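Side-chain contacts in putative succinylglutamate desuccinylase / aspartoacylase (Shewanella amazonensis, PDB 3FMC), which probably hydrolyses ester or amide bonds as a zinc-dependent member of the succinylglutamate desuccinylase/aspartoacylase family: residues H152-A155 and V156-S160; G260-A263 and Y264-H267; T96-W100 and N101-L105. All blocks are in the same frame, centred on the assembly; numbering follows the deposited sequence.

Contacts 1 and 2 are each a little over two turns of an alpha helix, mostly buried, whereas contact 3 is a loop with its polar ends partly open to solvent. The helical pair differs in detail: H152-S160 sets a methyl on an imidazole face, and G260-H267 is carried by aliphatic side chains. Residues T96-L105 instead bind a sulfate through amides and a guanidinium group. Contacts 1 and 3 touch, their centres about 11 Å apart, with H152 and Q159 hydrogen-bonded to the backbone of E103 and L105. Contact 2 lies about 26 Å from contact 1 and 30 Å from contact 3, centre to centre, and touches neither.

Contact 1: H152-A155 and V156-S160; sequences HRLA and VTLQS
The side chain of H152 leaves with CG anti to the backbone N (chi1 -163°), while V156 turns CG2 in beside its own backbone N; together these put the methyl over the imidazole four residues earlier in helix 150-163. V156 CG2 sits above the centre of the H152 ring, 3.5 Å from its centroid and 13° off the normal, a CH-pi contact. Both ring nitrogens are held from beyond this turn, ND1 by E103 O and NE2 by R141 NE, which would fix the rotation of the ring under the methyl. T157 OG1 folds back to donate to R153 O at 2.8 Å, joining the helical bond from T157 N to the same oxygen at 3.1 Å. The two donors come from opposite faces of that carbonyl plane, so R153 O carries two bonds, one of them from the threonine hydroxyl. L154 and L158 meet through their CD1 methyls, 4.0 Å apart. The backbone bond of the same pair, L158 N to L154 O, is nearly straight at 170°. R153 packs on Q354 of a second subunit. Around this turn, V156 and T157 pack on helix 123-142, L154 and T157 on strand 4-13, and L158 on strand 36-40, so the helix packs on a helix and on two strands.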
loop_
_atom_site.group_PDB
_atom_site.type_symbol
_atom_site.label_atom_id
_atom_site.label_comp_id
_atom_site.label_asym_id
_atom_site.label_seq_id
_atom_site.Cartn_x
_atom_site.Cartn_y
_atom_site.Cartn_z
ATOM N N HIS C 152 -9.782 0.310 -17.904
ATOM C CA HIS C 152 -10.704 0.483 -19.037
ATOM C C HIS C 152 -10.677 -0.727 -19.957
ATOM O O HIS C 152 -11.746 -1.152 -20.461
ATOM C CB HIS C 152 -10.396 1.775 -19.787
ATOM C CG HIS C 152 -11.485 2.248 -20.695
ATOM N ND1 HIS C 152 -12.765 2.555 -20.244
ATOM C CD2 HIS C 152 -11.457 2.570 -22.009
ATOM C CE1 HIS C 152 -13.473 3.027 -21.257
ATOM N NE2 HIS C 152 -12.699 3.062 -22.334
ATOM N N ARG C 153 -9.500 -1.305 -20.188
ATOM C CA ARG C 153 -9.431 -2.478 -21.040
ATOM C C ARG C 153 -10.249 -3.592 -20.388
ATOM O O ARG C 153 -10.990 -4.298 -21.047
ATOM C CB ARG C 153 -8.004 -2.920 -21.273
ATOM C CG ARG C 153 -7.863 -4.237 -21.988
ATOM C CD ARG C 153 -6.408 -4.536 -22.381
ATOM N NE ARG C 153 -6.087 -3.590 -23.417
ATOM C CZ ARG C 153 -6.359 -3.764 -24.697
ATOM N NH1 ARG C 153 -6.905 -4.890 -25.141
ATOM N NH2 ARG C 153 -6.083 -2.785 -25.536
ATOM N N LEU C 154 -10.103 -3.768 -19.084
ATOM C CA LEU C 154 -10.878 -4.808 -18.419
ATOM C C LEU C 154 -12.362 -4.562 -18.528
ATOM O O LEU C 154 -13.118 -5.450 -18.946
ATOM C CB LEU C 154 -10.498 -4.899 -16.941
ATOM C CG LEU C 154 -11.340 -5.781 -16.012
ATOM C CD1 LEU C 154 -11.231 -7.265 -16.346
ATOM C CD2 LEU C 154 -11.037 -5.509 -14.502
ATOM N N ALA C 155 -12.782 -3.368 -18.139
ATOM C CA ALA C 155 -14.190 -3.026 -18.101
ATOM C C ALA C 155 -14.863 -3.135 -19.454
ATOM O O ALA C 155 -15.980 -3.668 -19.553
ATOM C CB ALA C 155 -14.389 -1.649 -17.523
ATOM N N VAL C 156 -14.186 -2.644 -20.490
ATOM C CA VAL C 156 -14.729 -2.651 -21.840
ATOM C C VAL C 156 -14.830 -4.100 -22.370
ATOM O O VAL C 156 -15.796 -4.433 -23.052
ATOM C CB VAL C 156 -13.973 -1.665 -22.797
ATOM C CG1 VAL C 156 -14.482 -1.810 -24.208
ATOM C CG2 VAL C 156 -14.110 -0.221 -22.314
ATOM N N THR C 157 -13.895 -4.974 -21.979
ATOM C CA THR C 157 -13.939 -6.401 -22.369
ATOM C C THR C 157 -15.151 -7.088 -21.709
ATOM O O THR C 157 -15.922 -7.808 -22.387
ATOM C CB THR C 157 -12.608 -7.129 -22.053
ATOM O OG1 THR C 157 -11.537 -6.435 -22.737
ATOM C CG2 THR C 157 -12.658 -8.616 -22.407
ATOM N N LEU C 158 -15.348 -6.835 -20.406
ATOM C CA LEU C 158 -16.535 -7.349 -19.693
ATOM C C LEU C 158 -17.820 -6.816 -20.296
ATOM O O LEU C 158 -18.769 -7.564 -20.518
ATOM C CB LEU C 158 -16.476 -6.937 -18.216
ATOM C CG LEU C 158 -15.319 -7.554 -17.399
ATOM C CD1 LEU C 158 -15.191 -6.942 -16.008
ATOM C CD2 LEU C 158 -15.490 -9.038 -17.310
ATOM N N GLN C 159 -17.809 -5.524 -20.608
ATOM C CA GLN C 159 -18.963 -4.806 -21.129
ATOM C C GLN C 159 -19.421 -5.346 -22.450
ATOM O O GLN C 159 -20.616 -5.482 -22.694
ATOM C CB GLN C 159 -18.655 -3.321 -21.204
ATOM C CG GLN C 159 -19.888 -2.433 -21.509
ATOM C CD GLN C 159 -19.582 -0.984 -21.414
ATOM O OE1 GLN C 159 -18.694 -0.572 -20.647
ATOM N NE2 GLN C 159 -20.344 -0.155 -22.151
ATOM N N SER C 160 -18.473 -5.620 -23.339
ATOM C CA SER C 160 -18.810 -6.147 -24.651
ATOM C C SER C 160 -19.532 -7.484 -24.498
ATOM O O SER C 160 -20.487 -7.760 -25.247
ATOM C CB SER C 160 -17.564 -6.301 -25.519
ATOM O OG SER C 160 -17.920 -6.958 -26.718
#

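Contact 2: G260-A263 and Y264-H267; sequences GILA and YLSH
Y264 meets the preceding turn through its backbone and CB: its N donates to G260 O at 3.3 Å, the longest of four i to i+4 bonds in this part of helix 251-267, and its CB lies 3.4 Å from I261 O. CG is anti to the backbone N (chi1 -176°), which carries the phenol away from G260-A263. The ring stacks with F194, and OH is hydrogen-bonded to E187 and R268, so the polar end of this largely buried side chain has charged partners. L265 makes the main side-chain contact. It lies alongside I261, pointing the same way, with L265 CD1 4.1 Å from I261 CG2. L265 CG, placed beside its own backbone N, also rests 3.3 Å from I261 O, the oxygen that accepts from L265 N. The same L265 CD1 methyl comes within 4.5 Å of L262 CD2, a looser approach. These are i to i+4 and i to i+3 apolar contacts along a helix laid against the parallel strands of the alpha/beta catalytic domain: I261 reaches L169 and L241 on the neighbouring strands 167-174 and 237-243, and I261 and L262 also pack on helix 48-60. S266 follows on a more exposed side, its N donating to L262 O at 2.8 Å. Its OG leaves the helix for the chain beyond, hydrogen-bonded to E273 O and V275 N. H267, at the end of the helix, bonds through N to A263 O at 2.9 Å with an angle of 170°. Its exposed imidazole swings away from G260-A263 and stacks on Y193, while Y264 CD1 lies in its plane at the ring edge.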
loop_
_atom_site.group_PDB
_atom_site.type_symbol
_atom_site.label_atom_id
_atom_site.label_comp_id
_atom_site.label_asym_id
_atom_site.label_seq_id
_atom_site.Cartn_x
_atom_site.Cartn_y
_atom_site.Cartn_z
ATOM N N GLY C 260 -32.344 -17.277 -4.814
ATOM C CA GLY C 260 -33.046 -16.062 -5.213
ATOM C C GLY C 260 -32.863 -15.724 -6.678
ATOM O O GLY C 260 -33.793 -15.350 -7.357
ATOM N N ILE C 261 -31.627 -15.815 -7.167
ATOM C CA ILE C 261 -31.338 -15.584 -8.576
ATOM C C ILE C 261 -32.187 -16.550 -9.408
ATOM O O ILE C 261 -32.792 -16.147 -10.392
ATOM C CB ILE C 261 -29.849 -15.778 -8.872
ATOM C CG1 ILE C 261 -29.036 -14.659 -8.177
ATOM C CG2 ILE C 261 -29.594 -15.778 -10.392
ATOM C CD1 ILE C 261 -27.519 -14.783 -8.268
ATOM N N LEU C 262 -32.251 -17.800 -9.002
ATOM C CA LEU C 262 -33.099 -18.776 -9.738
ATOM C C LEU C 262 -34.555 -18.341 -9.814
ATOM O O LEU C 262 -35.199 -18.538 -10.856
ATOM C CB LEU C 262 -32.987 -20.167 -9.145
ATOM C CG LEU C 262 -31.791 -21.065 -9.424
ATOM C CD1 LEU C 262 -31.956 -22.329 -8.535
ATOM C CD2 LEU C 262 -31.737 -21.415 -10.893
ATOM N N ALA C 263 -35.102 -17.792 -8.727
ATOM C CA ALA C 263 -36.498 -17.280 -8.772
ATOM C C ALA C 263 -36.655 -16.213 -9.884
ATOM O O ALA C 263 -37.658 -16.183 -10.607
ATOM C CB ALA C 263 -36.932 -16.725 -7.407
ATOM N N TYR C 264 -35.673 -15.292 -10.026
ATOM C CA TYR C 264 -35.710 -14.293 -11.061
ATOM C C TYR C 264 -35.633 -14.950 -12.438
ATOM O O TYR C 264 -36.358 -14.591 -13.339
ATOM C CB TYR C 264 -34.578 -13.245 -10.901
ATOM C CG TYR C 264 -34.656 -12.145 -11.914
ATOM C CD1 TYR C 264 -35.648 -11.188 -11.855
ATOM C CD2 TYR C 264 -33.717 -12.043 -12.947
ATOM C CE1 TYR C 264 -35.751 -10.202 -12.787
ATOM C CE2 TYR C 264 -33.813 -11.036 -13.886
ATOM C CZ TYR C 264 -34.813 -10.101 -13.794
ATOM O OH TYR C 264 -34.939 -9.074 -14.718
ATOM N N LEU C 265 -34.741 -15.922 -12.572
ATOM C CA LEU C 265 -34.571 -16.631 -13.858
ATOM C C LEU C 265 -35.865 -17.387 -14.251
ATOM O O LEU C 265 -36.227 -17.403 -15.420
ATOM C CB LEU C 265 -33.375 -17.575 -13.749
ATOM C CG LEU C 265 -32.000 -16.921 -13.522
ATOM C CD1 LEU C 265 -30.870 -17.946 -13.621
ATOM C CD2 LEU C 265 -31.810 -15.759 -14.462
ATOM N N SER C 266 -36.529 -18.018 -13.285
ATOM C CA SER C 266 -37.838 -18.676 -13.552
ATOM C C SER C 266 -38.858 -17.614 -14.004
ATOM O O SER C 266 -39.529 -17.744 -15.030
ATOM C CB SER C 266 -38.302 -19.434 -12.301
ATOM O OG SER C 266 -39.597 -19.954 -12.476
ATOM N N HIS C 267 -38.963 -16.536 -13.227
ATOM C CA HIS C 267 -39.800 -15.395 -13.603
ATOM C C HIS C 267 -39.598 -14.898 -15.037
ATOM O O HIS C 267 -40.563 -14.609 -15.752
ATOM C CB HIS C 267 -39.655 -14.273 -12.548
ATOM C CG HIS C 267 -40.056 -12.915 -13.033
ATOM N ND1 HIS C 267 -41.351 -12.585 -13.368
ATOM C CD2 HIS C 267 -39.332 -11.777 -13.160
ATOM C CE1 HIS C 267 -41.391 -11.319 -13.744
ATOM N NE2 HIS C 267 -40.176 -10.801 -13.616
#

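Contact 3: T96-W100 and N101-L105; sequences TGVNW and NREYL. With SO4 (sulfate ion), chain K.
N99 and R102 cross with their flat groups 32° apart, the amide over one face of the guanidinium group: N99 ND2 stands 3.6 Å above that plane, offset toward the rim. Lower down, N99 CB meets R102 CG at 3.6 Å, and R102 bends at chi2 (-60°) to bring its charged end round. N99 and N101 lie side by side, pointing the same way, and both send ND2 to sulfate O1. R102 NH1 donates to the same oxygen at 2.8 Å, so three side chains converge on it, while NH2 takes O2 at 2.8 Å; R91 also bonds the ion. NH1 is further fixed by N101 O, which lies in the guanidinium plane although NH1 itself stands above the plane of that carbonyl. The sulfate is probably from the crystallisation liquor, but the consecutive N101-R102 resembles the Asn-Arg pair that binds the substrate carboxylate in M14 carboxypeptidases, so the ion probably marks the comparable pocket. N99 OD1 accepts from N101 N at 2.8 Å, the donor above the amide plane, forming an Asx turn, and R102 N bonds N99 O at 2.9 Å across the same turn; OD1 also accepts from H43, one residue of a possible vacant metal site. With an alanine at N99, N101 N and H43 would probably lose this acceptor, the sulfate one donor, and the guanidinium group of R102 the amide over its face. V98 and E103 cross at about a right angle, V98 CG1 3.6 Å from E103 OE2; a water bridges V98 O and OE2, and OE2 is also hydrogen-bonded to T149. Beyond, the loop leans on helix 150-163 through E103 and Y104, on helix 210-227 through Y104, and on strand 167-174 through N101.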
loop_
_atom_site.group_PDB
_atom_site.type_symbol
_atom_site.label_atom_id
_atom_site.label_comp_id
_atom_site.label_asym_id
_atom_site.label_seq_id
_atom_site.Cartn_x
_atom_site.Cartn_y
_atom_site.Cartn_z
ATOM N N THR C 96 -3.135 4.371 -9.748
ATOM C CA THR C 96 -3.838 5.632 -9.965
ATOM C C THR C 96 -4.995 5.968 -9.052
ATOM O O THR C 96 -5.405 7.131 -9.042
ATOM C CB THR C 96 -4.369 5.717 -11.401
ATOM O OG1 THR C 96 -5.416 4.772 -11.583
ATOM C CG2 THR C 96 -3.239 5.465 -12.395
ATOM N N GLY C 97 -5.499 4.970 -8.319
ATOM C CA GLY C 97 -6.658 5.106 -7.438
ATOM C C GLY C 97 -8.019 4.974 -8.080
ATOM O O GLY C 97 -9.048 5.091 -7.388
ATOM N N VAL C 98 -8.065 4.772 -9.394
ATOM C CA VAL C 98 -9.307 4.718 -10.132
ATOM C C VAL C 98 -10.034 3.386 -9.867
ATOM O O VAL C 98 -9.506 2.305 -10.104
ATOM C CB VAL C 98 -9.133 4.925 -11.623
ATOM C CG1 VAL C 98 -10.495 4.755 -12.335
ATOM C CG2 VAL C 98 -8.472 6.333 -11.920
ATOM N N ASN C 99 -11.261 3.525 -9.385
ATOM C CA ASN C 99 -12.145 2.397 -9.057
ATOM C C ASN C 99 -12.382 1.555 -10.296
ATOM O O ASN C 99 -12.757 2.069 -11.348
ATOM C CB ASN C 99 -13.438 3.024 -8.479
ATOM C CG ASN C 99 -14.488 1.985 -8.017
ATOM O OD1 ASN C 99 -14.513 0.857 -8.468
ATOM N ND2 ASN C 99 -15.368 2.412 -7.120
ATOM N N TRP C 100 -12.163 0.253 -10.201
ATOM C CA TRP C 100 -12.340 -0.625 -11.371
ATOM C C TRP C 100 -13.779 -0.563 -11.909
ATOM O O TRP C 100 -13.986 -0.754 -13.136
ATOM C CB TRP C 100 -12.057 -2.035 -11.024
ATOM C CG TRP C 100 -10.671 -2.341 -10.467
ATOM C CD1 TRP C 100 -10.402 -2.839 -9.244
ATOM C CD2 TRP C 100 -9.413 -2.195 -11.130
ATOM N NE1 TRP C 100 -9.057 -3.074 -9.098
ATOM C CE2 TRP C 100 -8.420 -2.680 -10.240
ATOM C CE3 TRP C 100 -9.023 -1.713 -12.379
ATOM C CZ2 TRP C 100 -7.057 -2.672 -10.554
ATOM C CZ3 TRP C 100 -7.653 -1.696 -12.682
ATOM C CH2 TRP C 100 -6.702 -2.184 -11.777
ATOM N N ASN C 101 -14.726 -0.266 -11.004
ATOM C CA ASN C 101 -16.153 -0.144 -11.363
ATOM C C ASN C 101 -16.567 1.282 -11.695
ATOM O O ASN C 101 -17.752 1.673 -11.599
ATOM C CB ASN C 101 -16.991 -0.771 -10.252
ATOM C CG ASN C 101 -18.446 -1.006 -10.656
ATOM O OD1 ASN C 101 -18.741 -1.486 -11.750
ATOM N ND2 ASN C 101 -19.352 -0.713 -9.725
ATOM N N ARG C 102 -15.583 2.092 -12.067
ATOM C CA ARG C 102 -15.843 3.414 -12.615
ATOM C C ARG C 102 -15.219 3.498 -14.015
ATOM O O ARG C 102 -15.177 4.561 -14.602
ATOM C CB ARG C 102 -15.280 4.510 -11.732
ATOM C CG ARG C 102 -16.015 4.625 -10.430
ATOM C CD ARG C 102 -17.498 4.950 -10.586
ATOM N NE ARG C 102 -18.030 5.054 -9.229
ATOM C CZ ARG C 102 -18.453 4.018 -8.496
ATOM N NH1 ARG C 102 -18.578 2.806 -9.015
ATOM N NH2 ARG C 102 -18.827 4.230 -7.238
ATOM N N GLU C 103 -14.754 2.364 -14.542
ATOM C CA GLU C 103 -14.074 2.325 -15.849
ATOM C C GLU C 103 -14.905 1.884 -17.053
ATOM O O GLU C 103 -14.396 1.723 -18.164
ATOM C CB GLU C 103 -12.857 1.425 -15.699
ATOM C CG GLU C 103 -11.701 2.081 -14.954
ATOM C CD GLU C 103 -10.860 2.981 -15.825
ATOM O OE1 GLU C 103 -11.363 3.525 -16.859
ATOM O OE2 GLU C 103 -9.672 3.119 -15.476
ATOM N N TYR C 104 -16.207 1.712 -16.872
ATOM C CA TYR C 104 -17.021 1.255 -18.025
ATOM C C TYR C 104 -17.218 2.378 -19.040
ATOM O O TYR C 104 -16.997 3.549 -18.748
ATOM C CB TYR C 104 -18.333 0.578 -17.561
ATOM C CG TYR C 104 -18.095 -0.750 -16.829
ATOM C CD1 TYR C 104 -18.035 -1.950 -17.517
ATOM C CD2 TYR C 104 -17.889 -0.802 -15.460
ATOM C CE1 TYR C 104 -17.804 -3.126 -16.907
ATOM C CE2 TYR C 104 -17.646 -1.991 -14.823
ATOM C CZ TYR C 104 -17.586 -3.172 -15.546
ATOM O OH TYR C 104 -17.396 -4.354 -14.855
ATOM N N LEU C 105 -17.670 2.005 -20.227
ATOM C CA LEU C 105 -17.777 2.895 -21.358
ATOM C C LEU C 105 -19.166 3.466 -21.523
ATOM O O LEU C 105 -20.119 2.699 -21.630
ATOM C CB LEU C 105 -17.430 2.094 -22.617
ATOM C CG LEU C 105 -17.478 2.818 -23.974
ATOM C CD1 LEU C 105 -16.689 4.129 -23.946
ATOM C CD2 LEU C 105 -17.027 1.859 -25.099
HETATM S S SO4 K . -19.176 0.757 -6.037
HETATM O O1 SO4 K . -18.207 0.769 -7.155
HETATM O O2 SO4 K . -19.218 2.087 -5.433
HETATM O O3 SO4 K . -18.893 -0.244 -4.963
HETATM O O4 SO4 K . -20.485 0.389 -6.606
HETATM O O HOH W 1 -8.872 1.611 -13.110
#